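Local coordinates for thioesterase superfamily protein (Shewanella loihica, PDB 2PRX) that probably hydrolyses thioesters as a hotdog-fold enzyme and forms a dimer whose sheet continues from one subunit into the other, at residues G60-L65 with I102-P107; G118-K121 with K127-V130. All coordinates share one frame; numbering follows the deposited sequence.

In the fold
From the N terminus the chain lays down strands 34-36 and 39-44 and then enters helix 59-78, the long helix that the antiparallel sheet of a hotdog fold wraps. Contact 1 closes the first loop, setting the start of that helix (60-65) against the end of strand 95-104, the outermost strand within this chain, which pairs with a strand of the second subunit. Contact 2 follows in series and is far more local: strands 114-122 and 127-135 form a hairpin, and 118-121 meets 127-130 beside its turn. The loops neither nest nor cross. The centres of the two contacts lie about 18 Å apart; contact 1 ties the helix start to the sheet, whereas contact 2 joins two strands on which the helix rests through Ala-74 and Ala-77.

Contact 1: G60-L65 with I102-P107; sequences GLIASL and IDYLAP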
loop_
_atom_site.group_PDB
_atom_site.type_symbol
_atom_site.label_atom_id
_atom_site.label_comp_id
_atom_site.label_asym_id
_atom_site.label_seq_id
_atom_site.Cartn_x
_atom_site.Cartn_y
_atom_site.Cartn_z
ATOM N N GLY A 60 -0.572 3.514 4.483
ATOM C CA GLY A 60 0.358 2.460 4.120
ATOM C C GLY A 60 0.039 1.116 4.820
ATOM O O GLY A 60 0.124 0.099 4.175
ATOM N N LEU A 61 -0.224 1.249 6.114
ATOM C CA LEU A 61 -0.638 0.106 6.920
ATOM C C LEU A 61 -1.912 -0.491 6.349
ATOM O O LEU A 61 -2.008 -1.699 6.141
ATOM C CB LEU A 61 -0.847 0.506 8.395
ATOM C CG LEU A 61 -1.306 -0.677 9.261
ATOM C CD1 LEU A 61 -0.303 -1.821 9.237
ATOM C CD2 LEU A 61 -1.539 -0.210 10.683
ATOM N N ILE A 62 -2.903 0.340 6.076
ATOM C CA ILE A 62 -4.163 -0.121 5.461
ATOM C C ILE A 62 -3.877 -0.791 4.142
ATOM O O ILE A 62 -4.273 -1.930 3.878
ATOM C CB ILE A 62 -5.124 1.085 5.363
ATOM C CG1 ILE A 62 -5.448 1.625 6.745
ATOM C CG2 ILE A 62 -6.374 0.761 4.572
ATOM C CD1 ILE A 62 -6.611 2.577 6.873
ATOM N N ALA A 63 -3.131 -0.166 3.239
ATOM C CA ALA A 63 -2.792 -0.829 1.990
ATOM C C ALA A 63 -2.009 -2.119 2.220
ATOM O O ALA A 63 -2.155 -3.036 1.393
ATOM C CB ALA A 63 -1.980 0.087 1.079
ATOM N N SER A 64 -1.228 -2.164 3.285
ATOM C CA SER A 64 -0.415 -3.327 3.609
ATOM C C SER A 64 -1.320 -4.511 3.980
ATOM O O SER A 64 -1.025 -5.609 3.490
ATOM C CB SER A 64 0.572 -3.115 4.750
ATOM O OG SER A 64 1.457 -2.034 4.549
ATOM N N LEU A 65 -2.332 -4.246 4.799
ATOM C CA LEU A 65 -3.236 -5.324 5.279
ATOM C C LEU A 65 -4.125 -5.810 4.167
ATOM O O LEU A 65 -4.544 -6.992 4.085
ATOM C CB LEU A 65 -4.037 -4.820 6.477
ATOM C CG LEU A 65 -3.219 -4.357 7.698
ATOM C CD1 LEU A 65 -4.085 -3.585 8.670
ATOM C CD2 LEU A 65 -2.575 -5.556 8.380
ATOM N N ILE A 102 -6.554 0.538 -4.978
ATOM C CA ILE A 102 -7.210 0.854 -3.729
ATOM C C ILE A 102 -7.760 2.286 -3.730
ATOM O O ILE A 102 -6.994 3.210 -3.990
ATOM C CB ILE A 102 -6.269 0.677 -2.527
ATOM C CG1 ILE A 102 -5.566 -0.680 -2.480
ATOM C CG2 ILE A 102 -6.999 0.937 -1.219
ATOM C CD1 ILE A 102 -4.502 -0.818 -1.417
ATOM N N ASP A 103 -9.027 2.451 -3.459
ATOM C CA ASP A 103 -9.873 3.581 -3.227
ATOM C C ASP A 103 -10.076 3.766 -1.725
ATOM O O ASP A 103 -10.593 2.888 -1.027
ATOM C CB ASP A 103 -11.237 3.404 -3.905
ATOM C CG ASP A 103 -11.040 2.957 -5.348
ATOM O OD1 ASP A 103 -10.613 3.827 -6.140
ATOM O OD2 ASP A 103 -11.282 1.765 -5.650
ATOM N N TYR A 104 -9.673 4.930 -1.258
ATOM C CA TYR A 104 -9.778 5.343 0.128
ATOM C C TYR A 104 -11.078 6.091 0.354
ATOM O O TYR A 104 -11.252 7.261 0.059
ATOM C CB TYR A 104 -8.533 6.165 0.461
ATOM C CG TYR A 104 -7.299 5.293 0.511
ATOM C CD1 TYR A 104 -6.939 4.641 1.689
ATOM C CD2 TYR A 104 -6.517 5.097 -0.603
ATOM C CE1 TYR A 104 -5.814 3.837 1.728
ATOM C CE2 TYR A 104 -5.391 4.303 -0.578
ATOM C CZ TYR A 104 -5.040 3.666 0.600
ATOM O OH TYR A 104 -3.915 2.875 0.624
ATOM N N LEU A 105 -12.071 5.398 0.897
ATOM C CA LEU A 105 -13.436 5.891 0.939
ATOM C C LEU A 105 -13.691 6.800 2.127
ATOM O O LEU A 105 -14.595 7.640 2.090
ATOM C CB LEU A 105 -14.399 4.677 0.926
ATOM C CG LEU A 105 -14.240 3.766 -0.287
ATOM C CD1 LEU A 105 -15.177 2.562 -0.239
ATOM C CD2 LEU A 105 -14.475 4.540 -1.577
ATOM N N ALA A 106 -12.901 6.639 3.190
ATOM C CA ALA A 106 -13.018 7.493 4.366
ATOM C C ALA A 106 -11.780 7.403 5.245
ATOM O O ALA A 106 -10.974 6.475 5.138
ATOM C CB ALA A 106 -14.259 7.111 5.173
ATOM N N PRO A 107 -11.608 8.372 6.142
ATOM C CA PRO A 107 -10.526 8.268 7.124
ATOM C C PRO A 107 -10.794 7.099 8.087
ATOM O O PRO A 107 -11.951 6.841 8.443
ATOM C CB PRO A 107 -10.566 9.586 7.874
ATOM C CG PRO A 107 -11.658 10.410 7.292
ATOM C CD PRO A 107 -12.392 9.607 6.276
#
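Ile-102 meets the helix through its outermost carbon: CD1 lies 3.7 Å from the methyl CB of Ala-63. Its CG1 branch stands anti to the carbonyl carbon (chi1 -51°) and runs extended from there (chi2 172°), carrying CD1 toward the helix. The other branch, CG2, turns to the Tyr-104 ring and sits 3.7 Å above one face, offset toward the rim. Ile-102 and Asp-103 both pair, in an antiparallel ladder, with a strand of the second subunit. Tyr-104 then reaches in with its hydroxyl oxygen OH, 3.4 Å from Ala-63 CB. Ile-62 CG2 approaches the same ring obliquely, 4.2 Å from CE1. Beyond Tyr-104 the strand ends and the loop turns away from the helix, and Pro-107 packs on Phe-56. On the helix itself, Gly-60 O takes two bonds from opposite faces of its plane, from Ser-64 N and from Ser-64 OG. This is the hotdog arrangement of a helix lying against its sheet. With no hydrogen bond across it, the contact rests mainly on apolar van der Waals packing, while the phenol oxygen has a weak hydrogen bond to Gly-59 O, just before the helical segment.

Contact 2: G118-K121 with K127-V130; sequences GEIK and KVVV
Ile-120 holds CG1 anti to its carbonyl carbon (chi1 -61°) and bends again at chi2 (-54°), which swings CD1 across to the neighbouring strand, where Val-128 and Val-130 each have CG1 anti to the backbone N. The two strands form an antiparallel beta hairpin in the hotdog sheet, with Ile-120 and Val-130 as a non-hydrogen-bonded pair whose CA atoms lie 4.8 Å apart. CD1 of Ile-120 stands 4.2 Å from CG1 of Val-128 and equally far from CG1 of Val-130, bridging the two valines. Helix 59-78 covers this side: Ala-77 touches Ile-120 and Val-128, and Ala-74 also touches Val-128. Lys-121 and Val-129 meet with their side chains at about a right angle, CB of the lysine 3.9 Å from CG1 of the valine. Bends at chi2 and chi3 then lead the ammonium end away, toward a long, weak ion pair with Glu-131. The backbone tie between the segments is Lys-121 N to Val-129 O, 2.8 Å long, with an angle of 151° at the hydrogen and the donor tilted from the carbonyl plane. Further along the ladder Glu-119 bonds Glu-131 through the backbone. Between these ties Val-130 CA-H makes a C-H...O contact with Glu-119 O at 3.3 Å from CA, and Val-130 CG1 is pressed tightly against the same oxygen, at a short 3.1 Å.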
loop_
_atom_site.group_PDB
_atom_site.type_symbol
_atom_site.label_atom_id
_atom_site.label_comp_id
_atom_site.label_asym_id
_atom_site.label_seq_id
_atom_site.Cartn_x
_atom_site.Cartn_y
_atom_site.Cartn_z
ATOM N N GLY A 118 -12.731 -10.467 2.282
ATOM C CA GLY A 118 -12.415 -10.665 0.902
ATOM C C GLY A 118 -13.519 -11.361 0.114
ATOM O O GLY A 118 -14.128 -12.327 0.602
ATOM N N GLU A 119 -13.755 -10.839 -1.078
ATOM C CA GLU A 119 -14.625 -11.430 -2.088
ATOM C C GLU A 119 -13.788 -12.095 -3.169
ATOM O O GLU A 119 -12.908 -11.502 -3.778
ATOM C CB GLU A 119 -15.558 -10.377 -2.668
ATOM C CG GLU A 119 -16.644 -10.791 -3.611
ATOM C CD GLU A 119 -17.063 -12.244 -3.577
ATOM O OE1 GLU A 119 -16.922 -12.882 -2.498
ATOM O OE2 GLU A 119 -17.513 -12.749 -4.628
ATOM N N ILE A 120 -14.045 -13.391 -3.412
ATOM C CA ILE A 120 -13.354 -14.010 -4.521
ATOM C C ILE A 120 -14.065 -13.766 -5.845
ATOM O O ILE A 120 -15.153 -14.276 -6.076
ATOM C CB ILE A 120 -13.234 -15.536 -4.337
ATOM C CG1 ILE A 120 -12.455 -15.951 -3.101
ATOM C CG2 ILE A 120 -12.670 -16.075 -5.634
ATOM C CD1 ILE A 120 -11.075 -15.348 -2.988
ATOM N N LYS A 121 -13.453 -12.977 -6.736
ATOM C CA LYS A 121 -14.166 -12.680 -7.978
ATOM C C LYS A 121 -13.861 -13.649 -9.105
ATOM O O LYS A 121 -14.642 -13.699 -10.067
ATOM C CB LYS A 121 -13.834 -11.248 -8.398
ATOM C CG LYS A 121 -13.701 -10.270 -7.239
ATOM C CD LYS A 121 -14.946 -10.221 -6.369
ATOM C CE LYS A 121 -16.080 -9.517 -7.125
ATOM N NZ LYS A 121 -17.185 -9.059 -6.253
ATOM N N LYS A 127 -3.914 -17.843 -10.735
ATOM C CA LYS A 127 -4.369 -16.464 -10.684
ATOM C C LYS A 127 -5.778 -16.325 -10.109
ATOM O O LYS A 127 -6.737 -16.873 -10.674
ATOM C CB LYS A 127 -4.325 -15.850 -12.089
ATOM C CG LYS A 127 -4.617 -14.356 -12.089
ATOM C CD LYS A 127 -4.803 -13.796 -13.487
ATOM C CE LYS A 127 -6.167 -13.171 -13.660
ATOM N NZ LYS A 127 -6.381 -12.004 -12.761
ATOM N N VAL A 128 -5.878 -15.599 -9.007
ATOM C CA VAL A 128 -7.098 -15.194 -8.328
ATOM C C VAL A 128 -7.269 -13.669 -8.437
ATOM O O VAL A 128 -6.275 -12.945 -8.341
ATOM C CB VAL A 128 -7.128 -15.563 -6.837
ATOM C CG1 VAL A 128 -8.554 -15.674 -6.302
ATOM C CG2 VAL A 128 -6.382 -16.869 -6.609
ATOM N N VAL A 129 -8.508 -13.267 -8.646
ATOM C CA VAL A 129 -8.936 -11.869 -8.573
ATOM C C VAL A 129 -9.761 -11.684 -7.309
ATOM O O VAL A 129 -10.695 -12.435 -6.987
ATOM C CB VAL A 129 -9.694 -11.424 -9.829
ATOM C CG1 VAL A 129 -10.355 -10.072 -9.613
ATOM C CG2 VAL A 129 -8.744 -11.317 -11.019
ATOM N N VAL A 130 -9.410 -10.681 -6.510
ATOM C CA VAL A 130 -10.034 -10.610 -5.197
ATOM C C VAL A 130 -10.494 -9.190 -4.875
ATOM O O VAL A 130 -9.745 -8.265 -5.188
ATOM C CB VAL A 130 -9.117 -11.043 -4.039
ATOM C CG1 VAL A 130 -9.996 -11.295 -2.818
ATOM C CG2 VAL A 130 -8.248 -12.246 -4.348
#